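PDB 1OLT: oxygen-independent coproporphyrinogen III oxidase from Escherichia coli, which catalyses the anaerobic oxidative decarboxylation of two propionate groups of coproporphyrinogen III to give protoporphyrinogen IX in heme biosynthesis, using S-adenosylmethionine and a [4Fe-4S] cluster. Local coordinates for residues T247-A250 with A251-K254; T76-Q79 with H80-D83; Y26-A29 with L30-S33; Q186-E189 with F190-L194. All coordinates share one frame; numbering follows the deposited sequence.

Interaction 1: T247-A250 with A251-K254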
loop_
_atom_site.group_PDB
_atom_site.type_symbol
_atom_site.label_atom_id
_atom_site.label_comp_id
_atom_site.label_asym_id
_atom_site.label_seq_id
_atom_site.Cartn_x
_atom_site.Cartn_y
_atom_site.Cartn_z
ATOM N N THR A 247 3.283 -21.829 -4.879
ATOM C CA THR A 247 4.479 -22.378 -4.206
ATOM C C THR A 247 4.817 -21.632 -2.912
ATOM O O THR A 247 5.281 -22.231 -2.006
ATOM C CB THR A 247 5.679 -22.327 -5.148
ATOM O OG1 THR A 247 5.703 -21.025 -5.735
ATOM C CG2 THR A 247 5.473 -23.274 -6.305
ATOM N N ILE A 248 4.582 -20.331 -2.900
ATOM C CA ILE A 248 4.868 -19.426 -1.812
ATOM C C ILE A 248 3.664 -19.233 -0.869
ATOM O O ILE A 248 3.817 -19.236 0.334
ATOM C CB ILE A 248 5.280 -18.048 -2.376
ATOM C CG1 ILE A 248 6.514 -18.169 -3.266
ATOM C CG2 ILE A 248 5.517 -16.996 -1.223
ATOM C CD1 ILE A 248 7.698 -18.803 -2.594
ATOM N N PHE A 249 2.477 -19.109 -1.448
ATOM C CA PHE A 249 1.218 -18.839 -0.671
ATOM C C PHE A 249 0.379 -20.052 -0.709
ATOM O O PHE A 249 -0.320 -20.258 -1.662
ATOM C CB PHE A 249 0.464 -17.668 -1.265
ATOM C CG PHE A 249 1.325 -16.441 -1.451
ATOM C CD1 PHE A 249 1.911 -15.831 -0.365
ATOM C CD2 PHE A 249 1.525 -15.913 -2.671
ATOM C CE1 PHE A 249 2.730 -14.703 -0.540
ATOM C CE2 PHE A 249 2.337 -14.788 -2.854
ATOM C CZ PHE A 249 2.917 -14.188 -1.749
ATOM N N ALA A 250 0.432 -20.870 0.333
ATOM C CA ALA A 250 -0.089 -22.250 0.260
ATOM C C ALA A 250 -1.595 -22.320 0.042
ATOM O O ALA A 250 -2.112 -23.230 -0.610
ATOM C CB ALA A 250 0.329 -23.089 1.510
ATOM N N ALA A 251 -2.316 -21.370 0.544
ATOM C CA ALA A 251 -3.831 -21.427 0.357
ATOM C C ALA A 251 -4.238 -21.323 -1.069
ATOM O O ALA A 251 -5.264 -21.892 -1.495
ATOM C CB ALA A 251 -4.486 -20.369 1.125
ATOM N N GLN A 252 -3.386 -20.661 -1.874
ATOM C CA GLN A 252 -3.712 -20.540 -3.292
ATOM C C GLN A 252 -3.698 -21.873 -4.008
ATOM O O GLN A 252 -4.265 -21.997 -5.120
ATOM C CB GLN A 252 -2.774 -19.543 -3.976
ATOM C CG GLN A 252 -2.773 -18.138 -3.388
ATOM C CD GLN A 252 -1.728 -17.256 -4.133
ATOM O OE1 GLN A 252 -0.890 -17.812 -4.795
ATOM N NE2 GLN A 252 -1.859 -15.927 -4.081
ATOM N N ARG A 253 -3.139 -22.907 -3.370
ATOM C CA ARG A 253 -3.243 -24.275 -3.940
ATOM C C ARG A 253 -4.650 -24.762 -3.990
ATOM O O ARG A 253 -4.942 -25.640 -4.762
ATOM C CB ARG A 253 -2.338 -25.306 -3.230
ATOM C CG ARG A 253 -0.895 -24.830 -3.115
ATOM C CD ARG A 253 0.023 -25.693 -2.252
ATOM N NE ARG A 253 1.156 -24.877 -1.907
ATOM C CZ ARG A 253 2.005 -25.114 -0.933
ATOM N NH1 ARG A 253 1.880 -26.185 -0.165
ATOM N NH2 ARG A 253 2.942 -24.235 -0.703
ATOM N N LYS A 254 -5.539 -24.141 -3.224
ATOM C CA LYS A 254 -6.971 -24.501 -3.283
ATOM C C LYS A 254 -7.671 -23.896 -4.449
ATOM O O LYS A 254 -8.822 -24.238 -4.700
ATOM C CB LYS A 254 -7.668 -24.080 -1.967
ATOM C CG LYS A 254 -7.159 -24.917 -0.801
ATOM C CD LYS A 254 -8.127 -25.054 0.363
ATOM C CE LYS A 254 -7.807 -26.294 1.240
ATOM N NZ LYS A 254 -8.935 -27.239 1.162
#

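Interaction 2: T76-Q79 with H80-D83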
loop_
_atom_site.group_PDB
_atom_site.type_symbol
_atom_site.label_atom_id
_atom_site.label_comp_id
_atom_site.label_asym_id
_atom_site.label_seq_id
_atom_site.Cartn_x
_atom_site.Cartn_y
_atom_site.Cartn_z
ATOM N N THR A 76 -6.313 -17.561 12.615
ATOM C CA THR A 76 -6.479 -18.274 13.849
ATOM C C THR A 76 -7.792 -17.908 14.518
ATOM O O THR A 76 -8.243 -16.787 14.469
ATOM C CB THR A 76 -5.304 -18.033 14.796
ATOM O OG1 THR A 76 -5.509 -18.710 16.051
ATOM C CG2 THR A 76 -5.205 -16.584 15.196
ATOM N N ARG A 77 -8.383 -18.919 15.141
ATOM C CA ARG A 77 -9.533 -18.724 15.978
ATOM C C ARG A 77 -9.164 -18.531 17.463
ATOM O O ARG A 77 -10.039 -18.307 18.302
ATOM C CB ARG A 77 -10.467 -19.934 15.803
ATOM C CG ARG A 77 -11.146 -19.998 14.380
ATOM C CD ARG A 77 -11.877 -18.676 14.047
ATOM N NE ARG A 77 -12.809 -18.808 12.955
ATOM C CZ ARG A 77 -13.652 -17.843 12.623
ATOM N NH1 ARG A 77 -13.736 -16.755 13.366
ATOM N NH2 ARG A 77 -14.456 -17.983 11.593
ATOM N N GLN A 78 -7.876 -18.675 17.785
ATOM C CA GLN A 78 -7.395 -18.479 19.157
ATOM C C GLN A 78 -7.244 -16.995 19.426
ATOM O O GLN A 78 -6.186 -16.441 19.281
ATOM C CB GLN A 78 -6.090 -19.218 19.351
ATOM C CG GLN A 78 -6.260 -20.685 19.225
ATOM C CD GLN A 78 -5.032 -21.434 19.691
ATOM O OE1 GLN A 78 -4.809 -21.594 20.899
ATOM N NE2 GLN A 78 -4.215 -21.824 18.766
ATOM N N GLN A 79 -8.348 -16.355 19.751
ATOM C CA GLN A 79 -8.429 -14.901 19.835
ATOM C C GLN A 79 -7.490 -14.293 20.894
ATOM O O GLN A 79 -7.033 -13.145 20.713
ATOM C CB GLN A 79 -9.866 -14.421 20.091
ATOM C CG GLN A 79 -10.237 -13.020 19.320
ATOM C CD GLN A 79 -9.769 -11.739 20.082
ATOM O OE1 GLN A 79 -9.531 -11.838 21.315
ATOM N NE2 GLN A 79 -9.635 -10.509 19.341
ATOM N N HIS A 80 -7.214 -15.066 21.961
ATOM C CA HIS A 80 -6.239 -14.703 22.948
ATOM C C HIS A 80 -4.831 -14.384 22.389
ATOM O O HIS A 80 -4.043 -13.718 23.051
ATOM C CB HIS A 80 -6.084 -15.763 23.990
ATOM C CG HIS A 80 -5.229 -16.891 23.573
ATOM N ND1 HIS A 80 -5.756 -18.093 23.130
ATOM C CD2 HIS A 80 -3.877 -17.044 23.557
ATOM C CE1 HIS A 80 -4.769 -18.918 22.810
ATOM N NE2 HIS A 80 -3.612 -18.305 23.051
ATOM N N LYS A 81 -4.546 -14.844 21.172
ATOM C CA LYS A 81 -3.283 -14.460 20.510
ATOM C C LYS A 81 -3.197 -12.969 20.308
ATOM O O LYS A 81 -2.100 -12.421 20.288
ATOM C CB LYS A 81 -3.056 -15.206 19.224
ATOM C CG LYS A 81 -2.599 -16.658 19.421
ATOM C CD LYS A 81 -2.489 -17.313 18.113
ATOM C CE LYS A 81 -2.192 -18.773 18.272
ATOM N NZ LYS A 81 -1.017 -19.055 19.104
ATOM N N ALA A 82 -4.330 -12.307 20.182
ATOM C CA ALA A 82 -4.315 -10.879 19.971
ATOM C C ALA A 82 -3.834 -10.170 21.254
ATOM O O ALA A 82 -3.155 -9.143 21.195
ATOM C CB ALA A 82 -5.672 -10.382 19.623
ATOM N N ASP A 83 -4.240 -10.701 22.413
ATOM C CA ASP A 83 -3.752 -10.123 23.711
ATOM C C ASP A 83 -2.250 -10.309 23.888
ATOM O O ASP A 83 -1.573 -9.395 24.320
ATOM C CB ASP A 83 -4.464 -10.696 24.907
ATOM C CG ASP A 83 -5.929 -10.350 24.932
ATOM O OD1 ASP A 83 -6.327 -9.112 24.843
ATOM O OD2 ASP A 83 -6.751 -11.328 24.995
HETATM O O HOH W 1 -0.976 -21.954 18.542
HETATM O O HOH W 2 -9.525 -12.142 23.803
#

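Interaction 3: Y26-A29 with L30-S33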
loop_
_atom_site.group_PDB
_atom_site.type_symbol
_atom_site.label_atom_id
_atom_site.label_comp_id
_atom_site.label_asym_id
_atom_site.label_seq_id
_atom_site.Cartn_x
_atom_site.Cartn_y
_atom_site.Cartn_z
ATOM N N TYR A 26 11.981 1.564 -3.584
ATOM C CA TYR A 26 13.296 1.444 -4.235
ATOM C C TYR A 26 14.381 1.937 -3.329
ATOM O O TYR A 26 14.292 3.064 -2.876
ATOM C CB TYR A 26 13.352 2.223 -5.543
ATOM C CG TYR A 26 14.655 2.001 -6.262
ATOM C CD1 TYR A 26 15.771 2.812 -5.988
ATOM C CD2 TYR A 26 14.798 0.957 -7.188
ATOM C CE1 TYR A 26 16.996 2.605 -6.641
ATOM C CE2 TYR A 26 16.026 0.764 -7.865
ATOM C CZ TYR A 26 17.117 1.595 -7.583
ATOM O OH TYR A 26 18.344 1.417 -8.229
ATOM N N PRO A 27 15.429 1.127 -3.089
ATOM C CA PRO A 27 15.545 -0.272 -3.556
ATOM C C PRO A 27 14.494 -1.187 -2.980
ATOM O O PRO A 27 13.814 -0.849 -1.999
ATOM C CB PRO A 27 16.913 -0.726 -3.041
ATOM C CG PRO A 27 17.634 0.500 -2.604
ATOM C CD PRO A 27 16.632 1.567 -2.365
ATOM N N THR A 28 14.360 -2.361 -3.585
ATOM C CA THR A 28 13.315 -3.286 -3.159
ATOM C C THR A 28 13.755 -4.093 -1.957
ATOM O O THR A 28 14.955 -4.062 -1.572
ATOM C CB THR A 28 12.948 -4.260 -4.313
ATOM O OG1 THR A 28 13.965 -5.283 -4.449
ATOM C CG2 THR A 28 12.912 -3.488 -5.668
ATOM N N ALA A 29 12.778 -4.846 -1.421
ATOM C CA ALA A 29 12.982 -5.806 -0.323
ATOM C C ALA A 29 13.994 -6.937 -0.671
ATOM O O ALA A 29 14.586 -7.535 0.233
ATOM C CB ALA A 29 11.609 -6.420 0.124
ATOM N N LEU A 30 14.190 -7.240 -1.962
ATOM C CA LEU A 30 15.263 -8.186 -2.352
ATOM C C LEU A 30 16.630 -7.739 -1.834
ATOM O O LEU A 30 17.488 -8.573 -1.539
ATOM C CB LEU A 30 15.411 -8.319 -3.865
ATOM C CG LEU A 30 14.270 -8.834 -4.707
ATOM C CD1 LEU A 30 14.711 -8.811 -6.196
ATOM C CD2 LEU A 30 13.879 -10.219 -4.240
ATOM N N GLU A 31 16.831 -6.422 -1.733
ATOM C CA GLU A 31 18.116 -5.887 -1.318
ATOM C C GLU A 31 18.300 -5.739 0.198
ATOM O O GLU A 31 19.347 -5.301 0.620
ATOM C CB GLU A 31 18.338 -4.543 -1.994
ATOM C CG GLU A 31 18.142 -4.560 -3.513
ATOM C CD GLU A 31 18.844 -5.715 -4.246
ATOM O OE1 GLU A 31 19.953 -6.186 -3.839
ATOM O OE2 GLU A 31 18.265 -6.154 -5.268
ATOM N N PHE A 32 17.300 -6.092 1.006
ATOM C CA PHE A 32 17.410 -5.927 2.469
ATOM C C PHE A 32 18.395 -6.978 2.967
ATOM O O PHE A 32 18.372 -8.081 2.495
ATOM C CB PHE A 32 16.047 -6.092 3.210
ATOM C CG PHE A 32 15.015 -4.991 2.943
ATOM C CD1 PHE A 32 15.226 -3.965 2.043
ATOM C CD2 PHE A 32 13.782 -5.046 3.577
ATOM C CE1 PHE A 32 14.225 -3.001 1.802
ATOM C CE2 PHE A 32 12.794 -4.078 3.345
ATOM C CZ PHE A 32 13.036 -3.050 2.462
ATOM N N SER A 33 19.258 -6.627 3.906
ATOM C CA SER A 33 20.262 -7.532 4.402
ATOM C C SER A 33 20.247 -7.617 5.950
ATOM O O SER A 33 20.070 -6.638 6.646
ATOM C CB SER A 33 21.623 -7.068 3.910
ATOM O OG SER A 33 22.656 -7.506 4.753
#

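Interaction 4: Q186-E189 with F190-L194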
loop_
_atom_site.group_PDB
_atom_site.type_symbol
_atom_site.label_atom_id
_atom_site.label_comp_id
_atom_site.label_asym_id
_atom_site.label_seq_id
_atom_site.Cartn_x
_atom_site.Cartn_y
_atom_site.Cartn_z
ATOM N N GLN A 186 -19.356 -13.557 1.950
ATOM C CA GLN A 186 -19.667 -12.344 2.680
ATOM C C GLN A 186 -21.053 -11.826 2.287
ATOM O O GLN A 186 -21.646 -12.131 1.167
ATOM C CB GLN A 186 -18.503 -11.279 2.502
ATOM C CG GLN A 186 -18.242 -10.970 1.248
ATOM C CD GLN A 186 -16.892 -10.254 0.973
ATOM O OE1 GLN A 186 -16.078 -9.949 1.854
ATOM N NE2 GLN A 186 -16.732 -9.928 -0.298
ATOM N N ASP A 187 -21.638 -11.116 3.230
ATOM C CA ASP A 187 -23.025 -10.708 3.060
ATOM C C ASP A 187 -23.048 -9.321 2.403
ATOM O O ASP A 187 -22.607 -8.383 2.990
ATOM C CB ASP A 187 -23.687 -10.685 4.436
ATOM C CG ASP A 187 -25.150 -10.401 4.365
ATOM O OD1 ASP A 187 -25.597 -9.407 3.726
ATOM O OD2 ASP A 187 -25.940 -11.124 4.942
ATOM N N GLU A 188 -23.579 -9.232 1.179
ATOM C CA GLU A 188 -23.559 -7.997 0.392
ATOM C C GLU A 188 -24.343 -6.893 1.121
ATOM O O GLU A 188 -23.921 -5.724 1.146
ATOM C CB GLU A 188 -24.195 -8.235 -0.962
ATOM C CG GLU A 188 -24.227 -7.010 -1.851
ATOM C CD GLU A 188 -24.797 -7.318 -3.241
ATOM O OE1 GLU A 188 -24.290 -8.204 -3.940
ATOM O OE2 GLU A 188 -25.777 -6.740 -3.577
ATOM N N GLU A 189 -25.460 -7.241 1.726
ATOM C CA GLU A 189 -26.254 -6.239 2.457
ATOM C C GLU A 189 -25.503 -5.686 3.604
ATOM O O GLU A 189 -25.571 -4.482 3.898
ATOM C CB GLU A 189 -27.604 -6.796 2.926
ATOM C CG GLU A 189 -28.531 -7.087 1.785
ATOM C CD GLU A 189 -29.054 -5.827 1.124
ATOM O OE1 GLU A 189 -29.197 -4.783 1.825
ATOM O OE2 GLU A 189 -29.315 -5.876 -0.119
ATOM N N PHE A 190 -24.728 -6.530 4.265
ATOM C CA PHE A 190 -23.932 -6.051 5.369
ATOM C C PHE A 190 -22.767 -5.152 4.900
ATOM O O PHE A 190 -22.404 -4.178 5.585
ATOM C CB PHE A 190 -23.416 -7.205 6.215
ATOM C CG PHE A 190 -22.699 -6.743 7.445
ATOM C CD1 PHE A 190 -23.410 -6.227 8.513
ATOM C CD2 PHE A 190 -21.336 -6.759 7.500
ATOM C CE1 PHE A 190 -22.755 -5.784 9.640
ATOM C CE2 PHE A 190 -20.683 -6.293 8.618
ATOM C CZ PHE A 190 -21.429 -5.809 9.689
ATOM N N ILE A 191 -22.155 -5.482 3.774
ATOM C CA ILE A 191 -21.142 -4.591 3.221
ATOM C C ILE A 191 -21.686 -3.200 2.974
ATOM O O ILE A 191 -21.029 -2.196 3.333
ATOM C CB ILE A 191 -20.463 -5.192 2.007
ATOM C CG1 ILE A 191 -19.594 -6.366 2.447
ATOM C CG2 ILE A 191 -19.587 -4.180 1.297
ATOM C CD1 ILE A 191 -19.134 -7.257 1.269
ATOM N N PHE A 192 -22.855 -3.115 2.355
ATOM C CA PHE A 192 -23.515 -1.822 2.120
ATOM C C PHE A 192 -23.841 -1.131 3.448
ATOM O O PHE A 192 -23.616 0.081 3.597
ATOM C CB PHE A 192 -24.806 -2.003 1.333
ATOM C CG PHE A 192 -24.593 -1.975 -0.147
ATOM C CD1 PHE A 192 -23.959 -3.047 -0.776
ATOM C CD2 PHE A 192 -25.029 -0.898 -0.913
ATOM C CE1 PHE A 192 -23.709 -3.054 -2.141
ATOM C CE2 PHE A 192 -24.790 -0.884 -2.279
ATOM C CZ PHE A 192 -24.101 -1.956 -2.907
ATOM N N ALA A 193 -24.358 -1.894 4.424
ATOM C CA ALA A 193 -24.663 -1.288 5.717
ATOM C C ALA A 193 -23.414 -0.704 6.390
ATOM O O ALA A 193 -23.426 0.376 6.952
ATOM C CB ALA A 193 -25.335 -2.319 6.667
ATOM N N LEU A 194 -22.340 -1.440 6.332
ATOM C CA LEU A 194 -21.133 -1.053 6.986
ATOM C C LEU A 194 -20.554 0.204 6.362
ATOM O O LEU A 194 -20.212 1.150 7.072
ATOM C CB LEU A 194 -20.127 -2.188 6.887
ATOM C CG LEU A 194 -18.910 -2.193 7.788
ATOM C CD1 LEU A 194 -19.268 -2.273 9.238
ATOM C CD2 LEU A 194 -18.001 -3.395 7.396
#

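Interaction 1: T247-A250 with A251-K254
Arg253 folds back along Ala250, its chain extended from CG to NE. Its CB and CG pass the carbonyl of Ala250, with Arg253 CG 3.2 Å from Ala250 O, and CD keeps beside the same oxygen. NE then reaches Ala250 CA, and its hydrogen bond goes to the carbonyl of Pro246. CZ ends over the Ala250 methyl, Arg253 CZ to Ala250 CB 3.6 Å, so that CB sits against the centre of one guanidinium face. Arg253 NH2 finishes the run with a weak, bent bond of 3.3 Å to Thr247 O, which lies at the guanidinium edge. Beneath this arm the backbone makes a 3-10 turn: Gln252 N bonds to Phe249 O at 3.1 Å and Arg253 N to Ala250 O at 3.0 Å.

Gln252 leaves on another side, next to Phe249. The two side chains run alongside each other and point the same way, the amide turned 67° from the ring; Gln252 CD is 3.6 Å from Phe249 CB, and OE1 lies in the ring plane at its edge. The amide is gripped from beyond the turn: OE1 accepts from Leu245 N, while NE2 donates to the carbonyls of Ala243 and Phe68. With an alanine here, those backbone groups would probably lose their shared amide partner and the flank of Phe249 its cover. Gln252 also touches a bound S-adenosylmethionine. The chemistry thus divides in two: a guanidinium spread over a methyl on the exposed side, and a buried amide, bonded at both its oxygen and its nitrogen, that ties the turn to the S-adenosylmethionine pocket.

Interaction 2: T76-Q79 with H80-D83
Gln78 O and Lys81 N form the firm centre of this turn, joined by a hydrogen bond of 3.0 Å with an N-H...O angle of 162°. Ala82 N follows with its bond to Gln79 O at 2.9 Å, and the methyl of Ala82 packs against that oxygen and near Gln79 NE2. Before the turn, Thr76 OG1, anti to its own nitrogen (chi1 178°), accepts from Gln78 N at 2.9 Å and closes an ST turn. The same hydroxyl meets the aliphatic part of Lys81, 3.9 Å from Lys81 CD.

The outer side is looser. Gln78 and His80 run side by side with amide and imidazole planes 74° apart; the nearest approach of these side chains is Gln78 OE1 to His80 CE1, 3.3 Å, while Gln78 O lies over one ring face toward its rim. Gln78 NE2 and Lys81 NZ meet through a water that accepts from both. A second water lies between Gln79 OE1 and Asp83 OD2, but its leg to Gln79 is too short to be trusted and the bridge is doubtful.

Gln79 NE2 bonds to Tyr117 O and Gln122 OE1, and Asp83 OD1 to Gln122 NE2. The turn leads from strand 74-75 into helix 80-96. Thr76 and Lys81 rest on Phe61 of strand 53-62, and Gln122 belongs to helix 120-133 alongside.

Interaction 3: Y26-A29 with L30-S33
A chi1 of -68° sets CG of Phe32 beside its backbone nitrogen, and a chi2 of 4° turns the ring to lie flat against Ala29. The CA of Ala29 stands over the ring centre, 3.6 Å from the Phe32 centroid and 8° off the ring normal, a CH-pi contact. The Ala29 methyl touches the rim more loosely, Ala29 CB to Phe32 CE2 being 4.2 Å. Thr28 O approaches the ring obliquely, 3.6 Å from Phe32 CE1.

In Thr28 the hydroxyl lies between the backbone nitrogen and carbonyl carbon, where Thr28 OG1 can receive a weak bond from Leu30 N at 3.2 Å. It also lies alongside the Leu30 side chain, with Thr28 OG1 3.4 Å from Leu30 CB. Two backbone bonds close the turn, Glu31 N to Thr28 O at 3.0 Å and Phe32 N to Ala29 O at 3.2 Å. Glu31 CG, beside its own backbone nitrogen, comes near Pro27 CB.

Phe32 is buried against Tyr336 and Gln338 of strand 335-339 and Arg359 and Ile361 of strand 357-362, while Pro27, preceded by a cis peptide bond, packs on Tyr336. Successive i to i+3 bonds mark a short 3-10 turn, here in the N-terminal loop before helix 38-45. Its Phe32 side chain lies about 4 Å from that of Ile329, which binds the first S-adenosylmethionine.

Interaction 4: Q186-E189 with F190-L194
Gln186 lays its extended side chain across the tip of Ile191, Gln186 CD lying 3.8 Å from Ile191 CD1 as the two chains cross at a slant. Its amide is fixed from outside the helix: NE2 donates to the carbonyl of Val171, and OE1 accepts from NE of Arg184, a residue that binds S-adenosylmethionine. A leucine in its place would probably leave the Val171 carbonyl and the Arg184 NE without this amide and Arg184 less firmly positioned.

Asp187 turns its carboxylate toward the helix start, CG anti to the backbone nitrogen (chi1 -175°). Asp187 OD1 takes Phe190 N at 3.1 Å, from above the carboxylate plane. Asp187 O receives Ile191 N at 3.0 Å and begins the alpha-helical bonding. Glu188, the next residue, runs alongside Phe192 one turn further on, their closest side-chain atoms being Glu188 CG and Phe192 CE1 at 4.0 Å, and Glu188 O sits at the ring edge, 3.3 Å from Phe192 CD1.

Ile191 also packs on Pro148 and on Met169 and Val171 of strand 166-172. The whole is an aspartate N-cap opening helix 188-200, which covers a parallel strand of the radical SAM core.

The four contacts are separate local turns, none touching another. Interactions 1, 2 and 4 lie within the radical SAM core, while interaction 3 lies in the loop before helix 38-45. Interaction 1 comes nearest a bound S-adenosylmethionine: the side chain of Gln252 is about 4 Å from it, and that of Ala251 about 8 Å from the iron-sulfur cluster. Interaction 4 follows in the second shell, Gln186 lying about 6 Å from a bound S-adenosylmethionine, whereas Thr76 of interaction 2 is about 10 Å from the cluster. Phe32 of interaction 3 stands about 8 Å from a bound S-adenosylmethionine. Interactions 3 and 4, with centres about 39 Å apart, lie on opposite sides of the chain's centre.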